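Local coordinates for tetraacyldisaccharide 4'-kinase (Aquifex aeolicus, PDB 4EHY), which probably transfers the gamma-phosphate of ATP to the 4'-position of a tetraacyldisaccharide 1-phosphate, giving lipid IVA in lipid A biosynthesis, at residues R206-L211 with L294-K299; A97-Y102 with T278-I283. All blocks are in the same frame, centred on the assembly; numbering follows the deposited sequence.

How the contacts relate
Both contacts touch the same ADP: contact 1 meets edges of the adenine, contact 2 extends from the adenine and ribose to the phosphates. Contact 1 is a partly buried strand pair whose aromatic side faces the adenine and whose other side carries charged residues at the surface; contact 2 is fully buried and joins the starts of helices 99-107 and 279-282, with the magnesium ion at its polar end. Strand 291-300 follows helix 279-282 in the chain, and the two contacts meet where Leu294 O packs against Pro279 CD, 3.3 Å away. Backbone bonds and rings dominate in 206-211 with 294-299, whereas a lysine, a carboxylate and a metal dominate in 97-102 with 278-283.

Contact 1. Residues R206-L211 with L294-K299; sequences REFCCL and LNFKVK. With ADP (adenosine-5'-diphosphate), chain B.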
loop_
_atom_site.group_PDB
_atom_site.type_symbol
_atom_site.label_atom_id
_atom_site.label_comp_id
_atom_site.label_asym_id
_atom_site.label_seq_id
_atom_site.Cartn_x
_atom_site.Cartn_y
_atom_site.Cartn_z
ATOM N N ARG A 206 10.914 3.819 6.860
ATOM C CA ARG A 206 10.791 2.379 7.062
ATOM C C ARG A 206 12.026 1.901 7.825
ATOM O O ARG A 206 13.166 2.112 7.381
ATOM C CB ARG A 206 10.629 1.646 5.728
ATOM C CG ARG A 206 9.236 1.809 5.098
ATOM C CD ARG A 206 9.162 1.202 3.692
ATOM N NE ARG A 206 10.287 1.644 2.880
ATOM C CZ ARG A 206 10.516 1.258 1.633
ATOM N NH1 ARG A 206 9.694 0.406 1.044
ATOM N NH2 ARG A 206 11.589 1.707 0.990
ATOM N N GLU A 207 11.800 1.319 9.001
ATOM C CA GLU A 207 12.892 0.794 9.825
ATOM C C GLU A 207 13.064 -0.701 9.556
ATOM O O GLU A 207 12.262 -1.525 10.011
ATOM C CB GLU A 207 12.632 1.035 11.316
ATOM C CG GLU A 207 13.770 0.541 12.226
ATOM C CD GLU A 207 13.368 0.463 13.682
ATOM O OE1 GLU A 207 12.684 1.386 14.166
ATOM O OE2 GLU A 207 13.735 -0.526 14.349
ATOM N N PHE A 208 14.093 -1.046 8.789
ATOM C CA PHE A 208 14.332 -2.433 8.406
ATOM C C PHE A 208 15.028 -3.171 9.532
ATOM O O PHE A 208 16.229 -3.085 9.688
ATOM C CB PHE A 208 15.140 -2.484 7.113
ATOM C CG PHE A 208 14.433 -1.844 5.964
ATOM C CD1 PHE A 208 14.689 -0.524 5.621
ATOM C CD2 PHE A 208 13.459 -2.543 5.264
ATOM C CE1 PHE A 208 14.009 0.077 4.577
ATOM C CE2 PHE A 208 12.779 -1.951 4.216
ATOM C CZ PHE A 208 13.050 -0.643 3.869
ATOM N N CYS A 209 14.245 -3.907 10.308
ATOM C CA CYS A 209 14.694 -4.420 11.591
ATOM C C CYS A 209 14.657 -5.945 11.653
ATOM O O CYS A 209 15.276 -6.550 12.520
ATOM C CB CYS A 209 13.753 -3.893 12.675
ATOM S SG CYS A 209 12.031 -4.472 12.439
ATOM N N CYS A 210 13.910 -6.569 10.751
ATOM C CA CYS A 210 13.524 -7.947 10.984
ATOM C C CYS A 210 13.567 -8.804 9.733
ATOM O O CYS A 210 13.638 -8.306 8.607
ATOM C CB CYS A 210 12.127 -7.977 11.607
ATOM S SG CYS A 210 11.769 -6.498 12.609
ATOM N N LEU A 211 13.523 -10.108 9.952
ATOM C CA LEU A 211 13.599 -11.077 8.881
ATOM C C LEU A 211 12.548 -12.140 9.152
ATOM O O LEU A 211 12.397 -12.599 10.295
ATOM C CB LEU A 211 14.991 -11.699 8.850
ATOM C CG LEU A 211 15.361 -12.517 7.615
ATOM C CD1 LEU A 211 15.367 -11.644 6.366
ATOM C CD2 LEU A 211 16.711 -13.152 7.826
ATOM N N LEU A 294 12.666 -9.617 4.008
ATOM C CA LEU A 294 13.069 -8.477 4.821
ATOM C C LEU A 294 11.801 -7.782 5.292
ATOM O O LEU A 294 10.906 -7.488 4.491
ATOM C CB LEU A 294 13.910 -7.505 4.002
ATOM C CG LEU A 294 14.453 -6.272 4.729
ATOM C CD1 LEU A 294 15.449 -6.689 5.815
ATOM C CD2 LEU A 294 15.123 -5.328 3.740
ATOM N N ASN A 295 11.712 -7.532 6.590
ATOM C CA ASN A 295 10.536 -6.902 7.159
ATOM C C ASN A 295 10.977 -5.608 7.831
ATOM O O ASN A 295 12.161 -5.414 8.059
ATOM C CB ASN A 295 9.845 -7.849 8.141
ATOM C CG ASN A 295 8.391 -7.485 8.384
ATOM O OD1 ASN A 295 7.779 -6.744 7.607
ATOM N ND2 ASN A 295 7.830 -8.007 9.468
ATOM N N PHE A 296 10.037 -4.711 8.111
ATOM C CA PHE A 296 10.363 -3.393 8.651
ATOM C C PHE A 296 9.189 -2.847 9.472
ATOM O O PHE A 296 8.068 -3.333 9.356
ATOM C CB PHE A 296 10.653 -2.425 7.499
ATOM C CG PHE A 296 9.533 -2.347 6.497
ATOM C CD1 PHE A 296 8.529 -1.385 6.625
ATOM C CD2 PHE A 296 9.458 -3.258 5.450
ATOM C CE1 PHE A 296 7.482 -1.317 5.707
ATOM C CE2 PHE A 296 8.407 -3.212 4.531
ATOM C CZ PHE A 296 7.410 -2.238 4.663
ATOM N N LYS A 297 9.456 -1.833 10.288
ATOM C CA LYS A 297 8.402 -1.089 10.970
ATOM C C LYS A 297 8.233 0.245 10.260
ATOM O O LYS A 297 9.188 0.804 9.732
ATOM C CB LYS A 297 8.775 -0.825 12.432
ATOM C CG LYS A 297 8.967 -2.076 13.282
ATOM C CD LYS A 297 9.670 -1.747 14.613
ATOM C CE LYS A 297 10.044 -3.024 15.386
ATOM N NZ LYS A 297 10.891 -2.763 16.591
ATOM N N VAL A 298 7.015 0.758 10.243
ATOM C CA VAL A 298 6.782 2.068 9.673
ATOM C C VAL A 298 6.776 3.029 10.844
ATOM O O VAL A 298 6.164 2.751 11.878
ATOM C CB VAL A 298 5.440 2.104 8.903
ATOM C CG1 VAL A 298 5.083 3.517 8.473
ATOM C CG2 VAL A 298 5.498 1.184 7.700
ATOM N N LYS A 299 7.512 4.127 10.703
ATOM C CA LYS A 299 7.604 5.147 11.730
ATOM C C LYS A 299 7.235 6.495 11.120
ATOM O O LYS A 299 7.699 6.834 10.026
ATOM C CB LYS A 299 9.023 5.197 12.280
ATOM C CG LYS A 299 9.574 3.827 12.608
ATOM C CD LYS A 299 9.624 3.579 14.098
ATOM C CE LYS A 299 11.033 3.809 14.617
ATOM N NZ LYS A 299 11.229 3.320 16.010
HETATM P PB ADP B . 2.464 0.110 -2.848
HETATM O O1B ADP B . 1.659 -0.696 -3.836
HETATM O O2B ADP B . 2.446 1.599 -3.107
HETATM O O3B ADP B . 2.105 -0.215 -1.413
HETATM P PA ADP B . 4.740 -1.695 -3.358
HETATM O O1A ADP B . 6.148 -1.368 -2.944
HETATM O O2A ADP B . 4.465 -2.289 -4.711
HETATM O O3A ADP B . 4.001 -0.269 -3.116
HETATM O "O5'" ADP B . 4.134 -2.718 -2.290
HETATM C "C5'" ADP B . 4.266 -2.467 -0.901
HETATM C "C4'" ADP B . 4.633 -3.797 -0.252
HETATM O "O4'" ADP B . 5.772 -4.380 -0.930
HETATM C "C3'" ADP B . 5.070 -3.544 1.170
HETATM O "O3'" ADP B . 3.957 -3.674 2.050
HETATM C "C2'" ADP B . 6.120 -4.606 1.407
HETATM O "O2'" ADP B . 5.459 -5.823 1.763
HETATM C "C1'" ADP B . 6.738 -4.815 0.039
HETATM N N9 ADP B . 7.941 -3.953 -0.086
HETATM C C8 ADP B . 8.091 -2.928 -0.947
HETATM N N7 ADP B . 9.318 -2.356 -0.831
HETATM C C5 ADP B . 9.982 -3.033 0.125
HETATM C C6 ADP B . 11.328 -2.947 0.744
HETATM N N6 ADP B . 12.240 -1.997 0.364
HETATM N N1 ADP B . 11.610 -3.853 1.704
HETATM C C2 ADP B . 10.731 -4.795 2.097
HETATM N N3 ADP B . 9.496 -4.924 1.583
HETATM C C4 ADP B . 9.075 -4.087 0.605
#
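Phe208 and Phe296 lie side by side on one face of an antiparallel ladder, in which 206-211 runs against 294-299 and carries a classic beta bulge at Cys209 and Cys210. The two rings, their planes 57° apart, point the same way and meet the adenine at their edges: Phe208 CE2 is 3.4 Å from ADP N1, and Phe296 CE2 is 3.6 Å from ADP N3. This nucleotide side is the tight part. Phe296 CG sits between its backbone N and carbonyl carbon (chi1 55°), which brings the ring against Arg206, and Arg206 CD rests over one face, 4.0 Å from the ring centroid, as a CH-pi contact. The arginine chain then bends, setting its guanidinium edge toward ADP N7 and one guanidinium face against Phe208 CZ, while Glu189 and Gln240 bind NH2. Leu294 CD2 closes on Phe208 CD2 at 3.6 Å, the two side chains crossing at about a right angle; helix 238-248 packs on both through Val244 and Leu248.

The charged side is looser, with Lys297 and Lys299 exposed. Glu207 and Lys297 pair through two good backbone bonds, but Lys297 NZ stays beyond salt-bridge distance of the Glu207 carboxylate, which forms a salt bridge with Lys299 instead, Glu207 OE1 to Lys299 NZ 3.0 Å. The extended Lys297 chain passes the sulfur of Cys209, Lys297 CE to Cys209 SG 3.8 Å. At the bulge Asn295 O receives weak bonds from both Cys209 N and Cys210 N, and these neighbouring cysteines form a vicinal disulfide, Cys209 SG to Cys210 SG 2.0 Å.

Contact 2. Residues A97-Y102 with T278-I283; sequences AGDEPY and TPKDLI. With MG (magnesium ion), chain D; ADP (adenosine-5'-diphosphate), chain B.
Lys280 runs past the acidic side chains of Asp99 and Glu100, its CE 3.7 Å from Asp99 OD2 and its NZ in a salt bridge with Glu100 OE1 at 2.9 Å. The chain is stretched from end to end, with CG anti to the backbone N (chi1 176°), so that its methylenes follow the ADP ribose and the ammonium arrives between the carboxylate and the alpha-phosphate. NZ approaches Glu100 OE1 on its anti side, 29° out of the carboxylate plane, and also donates to ADP O2A at 3.0 Å; its strongest polar partner, Asp260, holds it in another salt bridge. The same Glu100 OE1 binds the magnesium ion at 2.2 Å, beside ADP O1B and four waters, two of which donate to Glu100 OE2. This is the phosphate site of a P-loop kinase, with Thr52 of the predicted ATP-binding loop close to Glu100. A methionine in place of Lys280 would probably leave Asp260 without its mate and the negative charges of Glu100 and the alpha-phosphate without the ammonium between them. At the start of helix 279-282, Thr278 and Asp281 form a capping box, Asp281 OD2 taking a weak bond from Thr278 N and a short one from Thr278 OG1, 2.6 Å; Thr278 OG1 also accepts weakly from Lys280 N. Asp99 is held by His261 and Lys284. Farther from the phosphates the contact turns apolar, Ile283 CD1 lying 3.7 Å from Asp99 CB and 4.0 Å from Tyr102 CD1.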
loop_
_atom_site.group_PDB
_atom_site.type_symbol
_atom_site.label_atom_id
_atom_site.label_comp_id
_atom_site.label_asym_id
_atom_site.label_seq_id
_atom_site.Cartn_x
_atom_site.Cartn_y
_atom_site.Cartn_z
ATOM N N ALA A 97 -7.889 -12.798 -3.793
ATOM C CA ALA A 97 -7.970 -11.491 -3.145
ATOM C C ALA A 97 -7.175 -10.394 -3.857
ATOM O O ALA A 97 -7.547 -9.227 -3.804
ATOM C CB ALA A 97 -7.529 -11.594 -1.683
ATOM N N GLY A 98 -6.092 -10.774 -4.530
ATOM C CA GLY A 98 -5.106 -9.807 -4.967
ATOM C C GLY A 98 -4.047 -9.771 -3.877
ATOM O O GLY A 98 -4.369 -9.891 -2.692
ATOM N N ASP A 99 -2.783 -9.622 -4.252
ATOM C CA ASP A 99 -1.720 -9.791 -3.265
ATOM C C ASP A 99 -1.731 -8.730 -2.145
ATOM O O ASP A 99 -1.559 -9.053 -0.968
ATOM C CB ASP A 99 -0.331 -9.963 -3.915
ATOM C CG ASP A 99 0.041 -8.835 -4.883
ATOM O OD1 ASP A 99 -0.586 -7.750 -4.856
ATOM O OD2 ASP A 99 0.995 -9.044 -5.674
ATOM N N GLU A 100 -1.971 -7.473 -2.485
ATOM C CA GLU A 100 -1.973 -6.445 -1.440
ATOM C C GLU A 100 -3.085 -6.616 -0.403
ATOM O O GLU A 100 -2.814 -6.588 0.795
ATOM C CB GLU A 100 -1.951 -5.040 -2.050
ATOM C CG GLU A 100 -0.596 -4.755 -2.712
ATOM C CD GLU A 100 -0.688 -3.740 -3.826
ATOM O OE1 GLU A 100 0.371 -3.331 -4.354
ATOM O OE2 GLU A 100 -1.824 -3.363 -4.180
ATOM N N PRO A 101 -4.344 -6.776 -0.852
ATOM C CA PRO A 101 -5.402 -6.981 0.146
ATOM C C PRO A 101 -5.113 -8.212 1.004
ATOM O O PRO A 101 -5.360 -8.215 2.212
ATOM C CB PRO A 101 -6.647 -7.225 -0.717
ATOM C CG PRO A 101 -6.381 -6.458 -1.963
ATOM C CD PRO A 101 -4.897 -6.559 -2.206
ATOM N N TYR A 102 -4.599 -9.262 0.375
ATOM C CA TYR A 102 -4.306 -10.474 1.112
ATOM C C TYR A 102 -3.187 -10.211 2.145
ATOM O O TYR A 102 -3.293 -10.627 3.299
ATOM C CB TYR A 102 -3.940 -11.611 0.167
ATOM C CG TYR A 102 -3.678 -12.907 0.894
ATOM C CD1 TYR A 102 -2.443 -13.155 1.474
ATOM C CD2 TYR A 102 -4.675 -13.872 1.033
ATOM C CE1 TYR A 102 -2.196 -14.324 2.153
ATOM C CE2 TYR A 102 -4.430 -15.057 1.718
ATOM C CZ TYR A 102 -3.188 -15.273 2.272
ATOM O OH TYR A 102 -2.913 -16.436 2.956
ATOM N N THR A 278 10.461 -9.710 -0.361
ATOM C CA THR A 278 9.582 -8.951 0.544
ATOM C C THR A 278 8.333 -9.681 1.028
ATOM O O THR A 278 7.979 -10.747 0.505
ATOM C CB THR A 278 9.125 -7.647 -0.167
ATOM O OG1 THR A 278 8.060 -7.947 -1.071
ATOM C CG2 THR A 278 10.263 -7.010 -0.937
ATOM N N PRO A 279 7.655 -9.118 2.039
ATOM C CA PRO A 279 6.463 -9.823 2.522
ATOM C C PRO A 279 5.420 -9.955 1.403
ATOM O O PRO A 279 4.704 -10.949 1.326
ATOM C CB PRO A 279 5.957 -8.909 3.636
ATOM C CG PRO A 279 7.233 -8.268 4.174
ATOM C CD PRO A 279 8.061 -8.012 2.936
ATOM N N LYS A 280 5.376 -8.971 0.518
ATOM C CA LYS A 280 4.405 -8.963 -0.571
ATOM C C LYS A 280 4.625 -10.163 -1.482
ATOM O O LYS A 280 3.672 -10.804 -1.927
ATOM C CB LYS A 280 4.495 -7.637 -1.346
ATOM C CG LYS A 280 3.587 -7.555 -2.570
ATOM C CD LYS A 280 3.672 -6.177 -3.215
ATOM C CE LYS A 280 2.954 -6.138 -4.574
ATOM N NZ LYS A 280 2.803 -4.728 -5.076
ATOM N N ASP A 281 5.889 -10.495 -1.725
ATOM C CA ASP A 281 6.230 -11.685 -2.506
ATOM C C ASP A 281 6.053 -12.985 -1.717
ATOM O O ASP A 281 5.559 -13.985 -2.240
ATOM C CB ASP A 281 7.682 -11.588 -2.993
ATOM C CG ASP A 281 7.952 -10.306 -3.753
ATOM O OD1 ASP A 281 7.579 -10.241 -4.944
ATOM O OD2 ASP A 281 8.522 -9.361 -3.158
ATOM N N LEU A 282 6.465 -12.958 -0.455
ATOM C CA LEU A 282 6.500 -14.147 0.397
ATOM C C LEU A 282 5.134 -14.816 0.558
ATOM O O LEU A 282 5.054 -16.031 0.727
ATOM C CB LEU A 282 7.061 -13.783 1.776
ATOM C CG LEU A 282 7.524 -14.953 2.656
ATOM C CD1 LEU A 282 8.716 -15.656 2.026
ATOM C CD2 LEU A 282 7.878 -14.458 4.046
ATOM N N ILE A 283 4.055 -14.033 0.507
ATOM C CA ILE A 283 2.711 -14.599 0.673
ATOM C C ILE A 283 2.434 -15.587 -0.433
ATOM O O ILE A 283 1.563 -16.475 -0.310
ATOM C CB ILE A 283 1.594 -13.534 0.663
ATOM C CG1 ILE A 283 1.763 -12.598 -0.528
ATOM C CG2 ILE A 283 1.581 -12.739 1.964
ATOM C CD1 ILE A 283 0.534 -11.762 -0.807
HETATM MG MG MG D . 0.386 -1.341 -5.358
HETATM P PB ADP B . 2.464 0.110 -2.848
HETATM O O1B ADP B . 1.659 -0.696 -3.836
HETATM O O2B ADP B . 2.446 1.599 -3.107
HETATM O O3B ADP B . 2.105 -0.215 -1.413
HETATM P PA ADP B . 4.740 -1.695 -3.358
HETATM O O1A ADP B . 6.148 -1.368 -2.944
HETATM O O2A ADP B . 4.465 -2.289 -4.711
HETATM O O3A ADP B . 4.001 -0.269 -3.116
HETATM O "O5'" ADP B . 4.134 -2.718 -2.290
HETATM C "C5'" ADP B . 4.266 -2.467 -0.901
HETATM C "C4'" ADP B . 4.633 -3.797 -0.252
HETATM O "O4'" ADP B . 5.772 -4.380 -0.930
HETATM C "C3'" ADP B . 5.070 -3.544 1.170
HETATM O "O3'" ADP B . 3.957 -3.674 2.050
HETATM C "C2'" ADP B . 6.120 -4.606 1.407
HETATM O "O2'" ADP B . 5.459 -5.823 1.763
HETATM C "C1'" ADP B . 6.738 -4.815 0.039
HETATM N N9 ADP B . 7.941 -3.953 -0.086
HETATM C C8 ADP B . 8.091 -2.928 -0.947
HETATM N N7 ADP B . 9.318 -2.356 -0.831
HETATM C C5 ADP B . 9.982 -3.033 0.125
HETATM C C6 ADP B . 11.328 -2.947 0.744
HETATM N N6 ADP B . 12.240 -1.997 0.364
HETATM N N1 ADP B . 11.610 -3.853 1.704
HETATM C C2 ADP B . 10.731 -4.795 2.097
HETATM N N3 ADP B . 9.496 -4.924 1.583
HETATM C C4 ADP B . 9.075 -4.087 0.605
HETATM O O HOH W 1 -1.234 -0.650 -4.321
HETATM O O HOH W 2 -0.841 -1.982 -6.914
HETATM O O HOH W 3 0.286 0.556 -6.259
HETATM O O HOH W 4 2.131 -1.869 -6.431
#